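Local coordinates for uncharacterized protein (Bacillus thuringiensis serovar kurstaki, PDB 4XE8) that binds ADP as a bacterial actin-like ParM protein and probably polymerises into nucleotide-dependent cytoskeletal filaments that segregate plasmid DNA, at residues A[22-27]-A[34-39]; A[305-310]-A[323-328]; A[367-372]-A[388-393]. The protein carries 2 engineered substitutions. All coordinates share one frame; numbering follows the deposited sequence.

Contact 1 of 3, residues A[22-27]-A[34-39]; sequences AKISFL and ESFAIP. With ADP (adenosine-5'-diphosphate), chain C.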
loop_
_atom_site.group_PDB
_atom_site.type_symbol
_atom_site.label_atom_id
_atom_site.label_comp_id
_atom_site.label_asym_id
_atom_site.label_seq_id
_atom_site.Cartn_x
_atom_site.Cartn_y
_atom_site.Cartn_z
ATOM N N ALA A 22 -1.518 -5.693 -0.889
ATOM C CA ALA A 22 -2.267 -5.585 0.353
ATOM C C ALA A 22 -1.360 -4.927 1.381
ATOM O O ALA A 22 -0.327 -5.484 1.746
ATOM C CB ALA A 22 -2.735 -6.947 0.831
ATOM N N LYS A 23 -1.734 -3.735 1.833
ATOM C CA LYS A 23 -0.871 -2.962 2.718
ATOM C C LYS A 23 -1.386 -2.937 4.154
ATOM O O LYS A 23 -2.592 -2.865 4.395
ATOM C CB LYS A 23 -0.716 -1.534 2.189
ATOM C CG LYS A 23 0.004 -1.461 0.849
ATOM C CD LYS A 23 0.465 -0.052 0.514
ATOM C CE LYS A 23 -0.632 0.746 -0.162
ATOM N NZ LYS A 23 -0.123 2.047 -0.684
ATOM N N ILE A 24 -0.458 -2.997 5.103
ATOM C CA ILE A 24 -0.801 -2.972 6.516
ATOM C C ILE A 24 0.128 -2.045 7.298
ATOM O O ILE A 24 1.339 -2.028 7.080
ATOM C CB ILE A 24 -0.747 -4.394 7.131
ATOM C CG1 ILE A 24 -1.057 -4.353 8.631
ATOM C CG2 ILE A 24 0.607 -5.036 6.876
ATOM C CD1 ILE A 24 -0.850 -5.678 9.340
ATOM N N SER A 25 -0.456 -1.252 8.189
ATOM C CA SER A 25 0.310 -0.470 9.149
ATOM C C SER A 25 -0.126 -0.878 10.548
ATOM O O SER A 25 -1.304 -0.777 10.883
ATOM C CB SER A 25 0.106 1.031 8.935
ATOM O OG SER A 25 0.662 1.455 7.703
ATOM N N PHE A 26 0.816 -1.348 11.359
ATOM C CA PHE A 26 0.473 -1.855 12.683
ATOM C C PHE A 26 1.409 -1.336 13.770
ATOM O O PHE A 26 2.499 -0.843 13.485
ATOM C CB PHE A 26 0.477 -3.390 12.681
ATOM C CG PHE A 26 1.848 -3.995 12.552
ATOM C CD1 PHE A 26 2.433 -4.161 11.307
ATOM C CD2 PHE A 26 2.553 -4.397 13.675
ATOM C CE1 PHE A 26 3.694 -4.714 11.184
ATOM C CE2 PHE A 26 3.815 -4.949 13.559
ATOM C CZ PHE A 26 4.385 -5.108 12.312
ATOM N N LEU A 27 0.968 -1.453 15.018
ATOM C CA LEU A 27 1.800 -1.112 16.165
ATOM C C LEU A 27 2.719 -2.268 16.536
ATOM O O LEU A 27 2.250 -3.359 16.859
ATOM C CB LEU A 27 0.933 -0.738 17.368
ATOM C CG LEU A 27 0.402 0.692 17.431
ATOM C CD1 LEU A 27 -0.241 0.959 18.786
ATOM C CD2 LEU A 27 1.525 1.677 17.161
ATOM N N GLU A 34 4.611 0.202 12.104
ATOM C CA GLU A 34 5.406 -0.604 11.188
ATOM C C GLU A 34 4.560 -0.958 9.968
ATOM O O GLU A 34 3.424 -1.413 10.106
ATOM C CB GLU A 34 5.914 -1.865 11.887
ATOM C CG GLU A 34 7.132 -2.500 11.240
ATOM C CD GLU A 34 7.859 -3.443 12.183
ATOM O OE1 GLU A 34 8.004 -3.094 13.375
ATOM O OE2 GLU A 34 8.281 -4.530 11.734
ATOM N N SER A 35 5.108 -0.738 8.778
ATOM C CA SER A 35 4.348 -0.937 7.548
ATOM C C SER A 35 5.049 -1.862 6.559
ATOM O O SER A 35 6.273 -1.833 6.428
ATOM C CB SER A 35 4.069 0.409 6.872
ATOM O OG SER A 35 3.181 1.202 7.640
ATOM N N PHE A 36 4.263 -2.682 5.869
ATOM C CA PHE A 36 4.757 -3.459 4.737
ATOM C C PHE A 36 3.602 -3.824 3.809
ATOM O O PHE A 36 2.440 -3.562 4.121
ATOM C CB PHE A 36 5.496 -4.719 5.205
ATOM C CG PHE A 36 4.645 -5.685 5.984
ATOM C CD1 PHE A 36 3.893 -6.652 5.335
ATOM C CD2 PHE A 36 4.622 -5.645 7.368
ATOM C CE1 PHE A 36 3.118 -7.546 6.049
ATOM C CE2 PHE A 36 3.851 -6.535 8.088
ATOM C CZ PHE A 36 3.098 -7.488 7.428
ATOM N N ALA A 37 3.924 -4.423 2.667
ATOM C CA ALA A 37 2.905 -4.788 1.691
ATOM C C ALA A 37 3.120 -6.191 1.139
ATOM O O ALA A 37 4.254 -6.646 0.985
ATOM C CB ALA A 37 2.879 -3.779 0.556
ATOM N N ILE A 38 2.017 -6.874 0.849
ATOM C CA ILE A 38 2.062 -8.185 0.214
ATOM C C ILE A 38 1.308 -8.140 -1.107
ATOM O O ILE A 38 0.108 -7.863 -1.126
ATOM C CB ILE A 38 1.457 -9.281 1.110
ATOM C CG1 ILE A 38 2.269 -9.424 2.401
ATOM C CG2 ILE A 38 1.399 -10.608 0.364
ATOM C CD1 ILE A 38 1.805 -10.556 3.293
ATOM N N PRO A 39 2.016 -8.398 -2.217
ATOM C CA PRO A 39 1.430 -8.394 -3.562
ATOM C C PRO A 39 0.188 -9.273 -3.646
ATOM O O PRO A 39 0.180 -10.371 -3.088
ATOM C CB PRO A 39 2.556 -8.952 -4.435
ATOM C CG PRO A 39 3.800 -8.577 -3.710
ATOM C CD PRO A 39 3.462 -8.684 -2.248
HETATM P PB ADP C . -0.923 1.096 -4.302
HETATM O O1B ADP C . -0.472 -0.312 -3.997
HETATM O O2B ADP C . -1.872 1.212 -5.477
HETATM O O3B ADP C . -1.358 1.894 -3.097
HETATM P PA ADP C . 1.310 2.784 -3.869
HETATM O O1A ADP C . 1.822 2.038 -2.660
HETATM O O2A ADP C . 0.555 4.077 -3.667
HETATM O O3A ADP C . 0.419 1.824 -4.811
HETATM O "O5'" ADP C . 2.567 3.071 -4.834
HETATM C "C5'" ADP C . 2.465 3.988 -5.920
HETATM C "C4'" ADP C . 3.780 3.967 -6.687
HETATM O "O4'" ADP C . 4.767 4.725 -5.985
HETATM C "C3'" ADP C . 4.321 2.554 -6.825
HETATM O "O3'" ADP C . 4.670 2.336 -8.193
HETATM C "C2'" ADP C . 5.579 2.519 -5.981
HETATM O "O2'" ADP C . 6.593 1.723 -6.597
HETATM C "C1'" ADP C . 5.982 3.981 -5.909
HETATM N N9 ADP C . 6.723 4.305 -4.666
HETATM C C8 ADP C . 6.393 3.964 -3.405
HETATM N N7 ADP C . 7.313 4.434 -2.518
HETATM C C5 ADP C . 8.255 5.090 -3.223
HETATM C C6 ADP C . 9.505 5.826 -2.923
HETATM N N6 ADP C . 9.957 5.967 -1.654
HETATM N N1 ADP C . 10.185 6.358 -3.963
HETATM C C2 ADP C . 9.760 6.233 -5.233
HETATM N N3 ADP C . 8.640 5.579 -5.580
HETATM C C4 ADP C . 7.862 4.997 -4.637
#
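Ile-24 and Phe-36 form a hydrogen-bonded pair of the antiparallel hairpin of strands 21-27 and 33-45, their side chains side by side on one face. The hairpin belongs to the sheet of what is probably the first actin-like domain, and one of its residues, Lys-23, reaches the nucleotide. Six backbone hydrogen bonds join Ala-22 with Ile-38, Ile-24 with Phe-36 and Phe-26 with Glu-34, in two bonds a pair; the segment axes run 162° apart. Lys-23 with Ala-37 and Ser-25 with Ser-35 form the alternating non-hydrogen-bonded pairs.

Apolar packing fills the face that carries Ile-24, Phe-26 and Phe-36, which helix 124-140 covers. Methyl CG2 of Ile-24 sits over the Phe-36 ring in a CH-pi contact, 3.6 Å from the centroid. Phe-26 has its CG between the backbone N and the carbonyl carbon (chi1 70°), which leans the ring over the partner strand. There Glu-34 CB lies above one face, while Phe-26 CE1 meets the edge of Phe-36 at CE2, 3.6 Å away. The Glu-34 carboxylate, turned 43° from the Phe-26 ring, continues to a salt bridge with Arg-140.

Polar contacts mark the other face. Ser-25 OG and Ser-35 OG are hydrogen-bonded at 2.5 Å, and Ser-25 OG also bonds Ser-404. The Lys-23 chain, bent at its third torsion, leaves the hairpin for ADP: its NZ bridges both phosphates, 2.8 Å from O1A and 2.7 Å from O3B.

Contact 2 of 3, residues A[305-310]-A[323-328]; sequences QRLVMP and PTFSVK. With ADP (adenosine-5'-diphosphate), chain C.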
loop_
_atom_site.group_PDB
_atom_site.type_symbol
_atom_site.label_atom_id
_atom_site.label_comp_id
_atom_site.label_asym_id
_atom_site.label_seq_id
_atom_site.Cartn_x
_atom_site.Cartn_y
_atom_site.Cartn_z
ATOM N N GLN A 305 12.729 -0.096 -5.925
ATOM C CA GLN A 305 13.538 -0.324 -4.729
ATOM C C GLN A 305 15.028 -0.093 -4.965
ATOM O O GLN A 305 15.670 0.660 -4.233
ATOM C CB GLN A 305 13.320 -1.746 -4.203
ATOM C CG GLN A 305 11.994 -1.959 -3.490
ATOM C CD GLN A 305 12.089 -1.703 -1.999
ATOM O OE1 GLN A 305 13.175 -1.744 -1.419
ATOM N NE2 GLN A 305 10.950 -1.436 -1.371
ATOM N N ARG A 306 15.576 -0.740 -5.989
ATOM C CA ARG A 306 17.020 -0.730 -6.205
ATOM C C ARG A 306 17.532 0.545 -6.874
ATOM O O ARG A 306 18.639 0.993 -6.585
ATOM C CB ARG A 306 17.439 -1.951 -7.034
ATOM C CG ARG A 306 17.250 -3.278 -6.309
ATOM C CD ARG A 306 17.991 -4.427 -6.988
ATOM N NE ARG A 306 18.927 -3.974 -8.013
ATOM C CZ ARG A 306 18.910 -4.391 -9.276
ATOM N NH1 ARG A 306 18.004 -5.275 -9.671
ATOM N NH2 ARG A 306 19.801 -3.929 -10.143
ATOM N N LEU A 307 16.732 1.132 -7.758
ATOM C CA LEU A 307 17.197 2.277 -8.537
ATOM C C LEU A 307 16.598 3.612 -8.093
ATOM O O LEU A 307 17.318 4.600 -7.947
ATOM C CB LEU A 307 16.897 2.057 -10.023
ATOM C CG LEU A 307 17.513 3.066 -10.996
ATOM C CD1 LEU A 307 19.032 3.025 -10.923
ATOM C CD2 LEU A 307 17.040 2.812 -12.419
ATOM N N VAL A 308 15.286 3.644 -7.875
ATOM C CA VAL A 308 14.579 4.910 -7.687
ATOM C C VAL A 308 14.542 5.412 -6.241
ATOM O O VAL A 308 14.905 6.559 -5.975
ATOM C CB VAL A 308 13.135 4.808 -8.205
ATOM C CG1 VAL A 308 12.342 6.052 -7.829
ATOM C CG2 VAL A 308 13.131 4.595 -9.712
ATOM N N MET A 309 14.101 4.562 -5.317
ATOM C CA MET A 309 13.951 4.949 -3.910
ATOM C C MET A 309 15.173 5.644 -3.281
ATOM O O MET A 309 15.004 6.650 -2.591
ATOM C CB MET A 309 13.573 3.727 -3.063
ATOM C CG MET A 309 12.089 3.390 -3.083
ATOM S SD MET A 309 11.709 1.918 -2.114
ATOM C CE MET A 309 9.922 1.882 -2.227
ATOM N N PRO A 310 16.401 5.123 -3.506
ATOM C CA PRO A 310 17.552 5.816 -2.909
ATOM C C PRO A 310 17.732 7.253 -3.402
ATOM O O PRO A 310 18.127 8.118 -2.621
ATOM C CB PRO A 310 18.743 4.952 -3.342
ATOM C CG PRO A 310 18.167 3.606 -3.561
ATOM C CD PRO A 310 16.811 3.856 -4.143
ATOM N N PRO A 323 19.494 14.148 -8.879
ATOM C CA PRO A 323 19.597 12.684 -8.875
ATOM C C PRO A 323 20.292 12.097 -10.102
ATOM O O PRO A 323 20.225 12.662 -11.193
ATOM C CB PRO A 323 18.133 12.243 -8.828
ATOM C CG PRO A 323 17.409 13.326 -9.542
ATOM C CD PRO A 323 18.129 14.604 -9.194
ATOM N N THR A 324 20.954 10.961 -9.903
ATOM C CA THR A 324 21.582 10.221 -10.990
ATOM C C THR A 324 21.024 8.803 -11.047
ATOM O O THR A 324 20.846 8.158 -10.013
ATOM C CB THR A 324 23.115 10.154 -10.827
ATOM O OG1 THR A 324 23.638 11.475 -10.646
ATOM C CG2 THR A 324 23.761 9.519 -12.051
ATOM N N PHE A 325 20.740 8.322 -12.252
ATOM C CA PHE A 325 20.276 6.953 -12.430
ATOM C C PHE A 325 21.157 6.200 -13.419
ATOM O O PHE A 325 21.236 6.558 -14.594
ATOM C CB PHE A 325 18.821 6.929 -12.903
ATOM C CG PHE A 325 17.871 7.618 -11.969
ATOM C CD1 PHE A 325 17.319 6.939 -10.898
ATOM C CD2 PHE A 325 17.525 8.944 -12.167
ATOM C CE1 PHE A 325 16.442 7.570 -10.037
ATOM C CE2 PHE A 325 16.649 9.579 -11.312
ATOM C CZ PHE A 325 16.107 8.892 -10.245
ATOM N N SER A 326 21.826 5.160 -12.934
ATOM C CA SER A 326 22.648 4.322 -13.797
ATOM C C SER A 326 22.294 2.855 -13.600
ATOM O O SER A 326 22.146 2.386 -12.471
ATOM C CB SER A 326 24.137 4.555 -13.527
ATOM O OG SER A 326 24.501 4.090 -12.240
ATOM N N VAL A 327 22.154 2.137 -14.708
ATOM C CA VAL A 327 21.767 0.734 -14.668
ATOM C C VAL A 327 22.907 -0.157 -15.142
ATOM O O VAL A 327 23.524 0.104 -16.174
ATOM C CB VAL A 327 20.519 0.472 -15.535
ATOM C CG1 VAL A 327 20.122 -0.999 -15.474
ATOM C CG2 VAL A 327 19.367 1.358 -15.087
ATOM N N LYS A 328 23.188 -1.206 -14.375
ATOM C CA LYS A 328 24.199 -2.183 -14.756
ATOM C C LYS A 328 23.537 -3.429 -15.330
ATOM O O LYS A 328 22.882 -4.184 -14.611
ATOM C CB LYS A 328 25.076 -2.549 -13.558
ATOM C CG LYS A 328 25.842 -1.376 -12.971
ATOM C CD LYS A 328 26.581 -1.779 -11.706
ATOM C CE LYS A 328 27.306 -0.595 -11.088
ATOM N NZ LYS A 328 27.915 -0.943 -9.775
HETATM P PB ADP C . -0.923 1.096 -4.302
HETATM O O1B ADP C . -0.472 -0.312 -3.997
HETATM O O2B ADP C . -1.872 1.212 -5.477
HETATM O O3B ADP C . -1.358 1.894 -3.097
HETATM P PA ADP C . 1.310 2.784 -3.869
HETATM O O1A ADP C . 1.822 2.038 -2.660
HETATM O O2A ADP C . 0.555 4.077 -3.667
HETATM O O3A ADP C . 0.419 1.824 -4.811
HETATM O "O5'" ADP C . 2.567 3.071 -4.834
HETATM C "C5'" ADP C . 2.465 3.988 -5.920
HETATM C "C4'" ADP C . 3.780 3.967 -6.687
HETATM O "O4'" ADP C . 4.767 4.725 -5.985
HETATM C "C3'" ADP C . 4.321 2.554 -6.825
HETATM O "O3'" ADP C . 4.670 2.336 -8.193
HETATM C "C2'" ADP C . 5.579 2.519 -5.981
HETATM O "O2'" ADP C . 6.593 1.723 -6.597
HETATM C "C1'" ADP C . 5.982 3.981 -5.909
HETATM N N9 ADP C . 6.723 4.305 -4.666
HETATM C C8 ADP C . 6.393 3.964 -3.405
HETATM N N7 ADP C . 7.313 4.434 -2.518
HETATM C C5 ADP C . 8.255 5.090 -3.223
HETATM C C6 ADP C . 9.505 5.826 -2.923
HETATM N N6 ADP C . 9.957 5.967 -1.654
HETATM N N1 ADP C . 10.185 6.358 -3.963
HETATM C C2 ADP C . 9.760 6.233 -5.233
HETATM N N3 ADP C . 8.640 5.579 -5.580
HETATM C C4 ADP C . 7.862 4.997 -4.637
#
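The adenine side of the nucleotide pocket is lined here by helix 300-316, which also packs on the segment leading into the small antiparallel sheet of strands 326-329 and 332-335. Leu-307 and Phe-325 carry the contact, without a single hydrogen bond between the segments. The CG of Leu-307 stands anti to the backbone N (chi1 -171°), a setting that carries the two methyls toward residues 325-327. The branch divides its work: Leu-307 CD1 lies 3.5 Å from the carbonyl O of Ser-326, whereas CD2 meets CG2 of Val-327 at 3.8 Å, the two side chains crossing at about a right angle.

Phe-325 points toward the helix and presents the edge of its ring. Leu-307 O and Val-308 CA both lie near the ring plane; Phe-325 CE1 is 3.7 Å from Leu-307 O, and Leu-307 CG approaches Phe-325 CD1 at 3.9 Å. The ring thus abuts the helix backbone as well as its side chains.

One turn of helix serves two surfaces, and Val-308 takes part in both: beside its contact with Phe-325, Val-308 CG1 touches ADP C2 at 3.7 Å. Met-309, directed away from residues 323-328, runs along the adenine, with Met-309 CG 3.6 Å from ADP C6 and CE 3.7 Å from N7.

Around this junction, Phe-325 also packs on Val-340 and Met-344 of helix 337-362, and Met-344 touches Val-308 too. Phe-297 lies against both Leu-307 and Val-327, and backbone bonds from Phe-325 to Val-336 and from Val-327 to Glu-334 tie the segment to strand 332-335 and its end.

Contact 3 of 3, residues A[367-372]-A[388-393]; sequences NIVVGG and DGFILP. With ADP (adenosine-5'-diphosphate), chain C.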
loop_
_atom_site.group_PDB
_atom_site.type_symbol
_atom_site.label_atom_id
_atom_site.label_comp_id
_atom_site.label_asym_id
_atom_site.label_seq_id
_atom_site.Cartn_x
_atom_site.Cartn_y
_atom_site.Cartn_z
ATOM N N ASN A 367 -6.416 20.683 -1.064
ATOM C CA ASN A 367 -6.213 19.432 -1.787
ATOM C C ASN A 367 -5.028 18.649 -1.242
ATOM O O ASN A 367 -3.879 19.072 -1.362
ATOM C CB ASN A 367 -6.016 19.699 -3.277
ATOM C CG ASN A 367 -7.209 20.379 -3.904
ATOM O OD1 ASN A 367 -8.087 19.722 -4.464
ATOM N ND2 ASN A 367 -7.255 21.702 -3.804
ATOM N N ILE A 368 -5.316 17.500 -0.645
ATOM C CA ILE A 368 -4.284 16.675 -0.039
ATOM C C ILE A 368 -3.862 15.571 -0.996
ATOM O O ILE A 368 -4.700 14.842 -1.527
ATOM C CB ILE A 368 -4.769 16.074 1.286
ATOM C CG1 ILE A 368 -5.277 17.193 2.198
ATOM C CG2 ILE A 368 -3.655 15.293 1.960
ATOM C CD1 ILE A 368 -5.919 16.709 3.464
ATOM N N VAL A 369 -2.556 15.462 -1.224
ATOM C CA VAL A 369 -2.020 14.510 -2.186
ATOM C C VAL A 369 -1.118 13.492 -1.493
ATOM O O VAL A 369 -0.109 13.852 -0.886
ATOM C CB VAL A 369 -1.230 15.224 -3.300
ATOM C CG1 VAL A 369 -0.842 14.242 -4.392
ATOM C CG2 VAL A 369 -2.052 16.368 -3.879
ATOM N N VAL A 370 -1.497 12.220 -1.577
ATOM C CA VAL A 370 -0.777 11.159 -0.885
ATOM C C VAL A 370 -0.509 9.973 -1.808
ATOM O O VAL A 370 -0.805 10.026 -3.003
ATOM C CB VAL A 370 -1.554 10.671 0.353
ATOM C CG1 VAL A 370 -1.791 11.825 1.320
ATOM C CG2 VAL A 370 -2.876 10.047 -0.063
ATOM N N GLY A 371 0.051 8.905 -1.247
ATOM C CA GLY A 371 0.348 7.710 -2.013
ATOM C C GLY A 371 1.789 7.676 -2.481
ATOM O O GLY A 371 2.521 8.657 -2.346
ATOM N N GLY A 372 2.201 6.541 -3.037
ATOM C CA GLY A 372 3.562 6.383 -3.515
ATOM C C GLY A 372 3.868 7.255 -4.717
ATOM O O GLY A 372 5.030 7.553 -4.995
ATOM N N ASP A 388 -0.551 27.095 -2.394
ATOM C CA ASP A 388 -1.628 27.161 -1.418
ATOM C C ASP A 388 -2.840 26.444 -1.998
ATOM O O ASP A 388 -3.172 26.624 -3.170
ATOM C CB ASP A 388 -1.967 28.611 -1.065
ATOM C CG ASP A 388 -2.693 28.733 0.261
ATOM O OD1 ASP A 388 -2.012 28.793 1.307
ATOM O OD2 ASP A 388 -3.941 28.766 0.259
ATOM N N GLY A 389 -3.490 25.623 -1.186
ATOM C CA GLY A 389 -4.603 24.827 -1.665
ATOM C C GLY A 389 -4.185 23.387 -1.885
ATOM O O GLY A 389 -5.026 22.507 -2.073
ATOM N N PHE A 390 -2.878 23.149 -1.868
ATOM C CA PHE A 390 -2.339 21.797 -1.949
ATOM C C PHE A 390 -1.586 21.440 -0.674
ATOM O O PHE A 390 -0.821 22.247 -0.148
ATOM C CB PHE A 390 -1.419 21.648 -3.161
ATOM C CG PHE A 390 -2.151 21.516 -4.464
ATOM C CD1 PHE A 390 -2.621 20.283 -4.886
ATOM C CD2 PHE A 390 -2.367 22.622 -5.269
ATOM C CE1 PHE A 390 -3.295 20.155 -6.087
ATOM C CE2 PHE A 390 -3.039 22.502 -6.471
ATOM C CZ PHE A 390 -3.504 21.266 -6.880
ATOM N N ILE A 391 -1.808 20.228 -0.177
ATOM C CA ILE A 391 -1.136 19.771 1.031
ATOM C C ILE A 391 -0.445 18.431 0.815
ATOM O O ILE A 391 -1.103 17.409 0.628
ATOM C CB ILE A 391 -2.114 19.631 2.216
ATOM C CG1 ILE A 391 -2.796 20.967 2.518
ATOM C CG2 ILE A 391 -1.385 19.112 3.448
ATOM C CD1 ILE A 391 -3.774 20.903 3.674
ATOM N N LEU A 392 0.882 18.443 0.835
ATOM C CA LEU A 392 1.643 17.203 0.855
ATOM C C LEU A 392 1.873 16.796 2.300
ATOM O O LEU A 392 1.978 17.656 3.174
ATOM C CB LEU A 392 2.977 17.357 0.123
ATOM C CG LEU A 392 2.897 17.651 -1.375
ATOM C CD1 LEU A 392 4.248 17.444 -2.045
ATOM C CD2 LEU A 392 1.835 16.782 -2.023
ATOM N N PRO A 393 1.939 15.484 2.565
ATOM C CA PRO A 393 2.243 15.078 3.936
ATOM C C PRO A 393 3.632 15.557 4.333
ATOM O O PRO A 393 4.561 15.530 3.518
ATOM C CB PRO A 393 2.161 13.550 3.884
ATOM C CG PRO A 393 2.405 13.209 2.452
ATOM C CD PRO A 393 1.797 14.329 1.662
HETATM P PB ADP C . -0.923 1.096 -4.302
HETATM O O1B ADP C . -0.472 -0.312 -3.997
HETATM O O2B ADP C . -1.872 1.212 -5.477
HETATM O O3B ADP C . -1.358 1.894 -3.097
HETATM P PA ADP C . 1.310 2.784 -3.869
HETATM O O1A ADP C . 1.822 2.038 -2.660
HETATM O O2A ADP C . 0.555 4.077 -3.667
HETATM O O3A ADP C . 0.419 1.824 -4.811
HETATM O "O5'" ADP C . 2.567 3.071 -4.834
HETATM C "C5'" ADP C . 2.465 3.988 -5.920
HETATM C "C4'" ADP C . 3.780 3.967 -6.687
HETATM O "O4'" ADP C . 4.767 4.725 -5.985
HETATM C "C3'" ADP C . 4.321 2.554 -6.825
HETATM O "O3'" ADP C . 4.670 2.336 -8.193
HETATM C "C2'" ADP C . 5.579 2.519 -5.981
HETATM O "O2'" ADP C . 6.593 1.723 -6.597
HETATM C "C1'" ADP C . 5.982 3.981 -5.909
HETATM N N9 ADP C . 6.723 4.305 -4.666
HETATM C C8 ADP C . 6.393 3.964 -3.405
HETATM N N7 ADP C . 7.313 4.434 -2.518
HETATM C C5 ADP C . 8.255 5.090 -3.223
HETATM C C6 ADP C . 9.505 5.826 -2.923
HETATM N N6 ADP C . 9.957 5.967 -1.654
HETATM N N1 ADP C . 10.185 6.358 -3.963
HETATM C C2 ADP C . 9.760 6.233 -5.233
HETATM N N3 ADP C . 8.640 5.579 -5.580
HETATM C C4 ADP C . 7.862 4.997 -4.637
#
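A parallel pairing of strand 366-370 with the short edge strand 390-391 closes one side of the five-stranded sheet in this chain. Asn-367 opens the register opposite Phe-390, and Ile-368 follows opposite Ile-391. Asn-367 O accepts the N-H of Ile-391 at 2.7 Å, and Ile-391 O in turn accepts from Val-369 N at 3.1 Å.

Two donors of Asn-367 grip one acceptor, Gly-389 O. The backbone N and the side-chain ND2 reach that oxygen from opposite faces of its carbonyl plane, the ND2 bond measuring 2.9 Å with an N-H...O angle of 158°. With CG anti to the carbonyl carbon (chi1 -61°), the amide is brought beside its own backbone N, and the oxygen lies almost in the amide plane, 6° out of it.

Strand 366-370, helices 372-376 and 378-381, then strand 390-391 form a beta-alpha-beta connection in what is probably the second actin-like domain. At the end of the first strand, Gly-371 and Gly-372 turn into the ADP pocket, where Gly-372 N gives a hydrogen bond to phosphate oxygen O2A.

Side chains pack on both faces of the pairing. Ile-368 and Ile-391 lie side by side, CG1 of the former 4.0 Å from CB of the latter. On the other face, Val-369 CG2 meets the edge of the Phe-390 ring at CD1, 4.1 Å away; this ring also makes an edge-to-face contact with Trp-359 of helix 337-362. Farther along, Leu-392 CD2 reaches back to Val-369 CB at 3.7 Å, and Pro-393 CD approaches Val-369 O at 3.2 Å.

Overall arrangement
The three contacts follow one another along the chain and surround one ADP without touching each other. Contact 1 lies in the sheet containing strands 13-17, 21-27 and 33-45, contact 3 in the five-stranded sheet, and contact 2 joins helix 300-316 to the start of the small two-stranded sheet. Their centres stand 21 to 25 Å apart, but nearest atoms of contacts 1 and 3 come to about 6 Å. Helix 337-362 is shared by contacts 2 and 3, packing against Phe-325 and Phe-390. The nucleotide receives Lys-23 from contact 1, adenine packing from contact 2 and the Gly-372 amide from contact 3, consistent with the actin-like design in which nucleotide state is felt across two domains.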